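Local coordinates for protein putative hydrolase (PDB 4X00) that is probably a hydrolase of the alpha/beta-hydrolase fold, thought to act as an aryl esterase, at residues A159-L162 and Q163-L166. Sequence-based numbering, arbitrary orientation.
Sequences ASDL and QTHL
D161 CG stands anti to the backbone N (chi1 177°), and T164 OG1 lies beside its own backbone N (chi1 -59°). These torsions let one carboxylate oxygen, D161 OD2, take two bonds from T164. The hydroxyl T164 OG1 donates to D161 OD2 at 2.6 Å, on the anti side of the carboxylate. The amide T164 N reaches D161 OD2 at 3.0 Å from above the carboxylate plane. D161 is thus the N-cap of helix 162-174, and a water links its OD1 to Q163 N. This N-cap sits at the surface, in the helical insertion between strands 132-136 and 222-227 of the alpha/beta-hydrolase fold, where the loop after helix 151-156 turns into helix 162-174. In the first turn H165 N donates to D161 O, and L166 N to L162 O. H165 also ties back to the loop through its side chain. H165 ND1 donates to A159 O at 2.8 Å, with the oxygen almost in the ring plane and the bond fairly straight (161°). NE2 bonds to Q201, and W198 stacks on the ring, so the buried imidazole is fixed in rotation. A159 CB rests on the methyl T164 CG2 at 3.7 Å. The exposed leucines L162 and L166 touch through their CD1 atoms at 4.0 Å.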
# COMPACT_ATOMS: atom_id res chain seq x y z
N ALA A 159 -14.70 -5.76 -15.64
CA ALA A 159 -15.50 -6.27 -16.75
C ALA A 159 -14.67 -6.79 -17.92
O ALA A 159 -13.53 -6.35 -18.17
CB ALA A 159 -16.44 -5.18 -17.25
N SER A 160 -15.24 -7.72 -18.68
CA SER A 160 -14.55 -8.22 -19.87
C SER A 160 -14.58 -7.21 -21.02
O SER A 160 -13.66 -7.15 -21.82
CB SER A 160 -15.17 -9.54 -20.32
OG SER A 160 -16.52 -9.34 -20.66
N ASP A 161 -15.63 -6.40 -21.09
CA ASP A 161 -15.72 -5.39 -22.15
C ASP A 161 -14.64 -4.34 -21.99
O ASP A 161 -14.53 -3.74 -20.92
CB ASP A 161 -17.09 -4.69 -22.12
CG ASP A 161 -17.18 -3.61 -23.15
OD1 ASP A 161 -17.15 -3.96 -24.36
OD2 ASP A 161 -17.32 -2.41 -22.76
N LEU A 162 -13.88 -4.08 -23.04
CA LEU A 162 -12.71 -3.22 -22.92
C LEU A 162 -13.03 -1.78 -22.49
O LEU A 162 -12.42 -1.28 -21.54
CB LEU A 162 -11.93 -3.20 -24.24
CG LEU A 162 -10.65 -2.34 -24.18
CD1 LEU A 162 -9.71 -2.83 -23.07
CD2 LEU A 162 -9.91 -2.37 -25.52
N GLN A 163 -13.97 -1.12 -23.16
CA GLN A 163 -14.29 0.24 -22.74
C GLN A 163 -14.81 0.27 -21.31
O GLN A 163 -14.42 1.15 -20.53
CB GLN A 163 -15.32 0.89 -23.66
CG GLN A 163 -15.62 2.31 -23.18
CD GLN A 163 -16.44 3.11 -24.13
OE1 GLN A 163 -16.66 2.71 -25.28
NE2 GLN A 163 -16.90 4.27 -23.66
N THR A 164 -15.67 -0.67 -20.95
CA THR A 164 -16.25 -0.68 -19.61
C THR A 164 -15.14 -0.83 -18.58
O THR A 164 -15.14 -0.16 -17.54
CB THR A 164 -17.24 -1.82 -19.45
OG1 THR A 164 -18.28 -1.69 -20.41
CG2 THR A 164 -17.86 -1.86 -18.07
N HIS A 165 -14.20 -1.73 -18.86
CA HIS A 165 -13.08 -1.98 -17.95
C HIS A 165 -12.24 -0.71 -17.75
O HIS A 165 -11.88 -0.35 -16.62
CB HIS A 165 -12.22 -3.10 -18.51
CG HIS A 165 -11.27 -3.70 -17.52
ND1 HIS A 165 -11.41 -4.99 -17.04
CD2 HIS A 165 -10.14 -3.21 -16.95
CE1 HIS A 165 -10.41 -5.26 -16.21
NE2 HIS A 165 -9.63 -4.19 -16.14
N LEU A 166 -11.88 -0.07 -18.85
CA LEU A 166 -11.07 1.15 -18.75
C LEU A 166 -11.87 2.29 -18.07
O LEU A 166 -11.32 3.00 -17.21
CB LEU A 166 -10.57 1.58 -20.12
CG LEU A 166 -9.66 0.53 -20.79
CD1 LEU A 166 -9.22 1.08 -22.15
CD2 LEU A 166 -8.41 0.20 -19.93
O HOH W 1 -15.51 -2.03 -25.56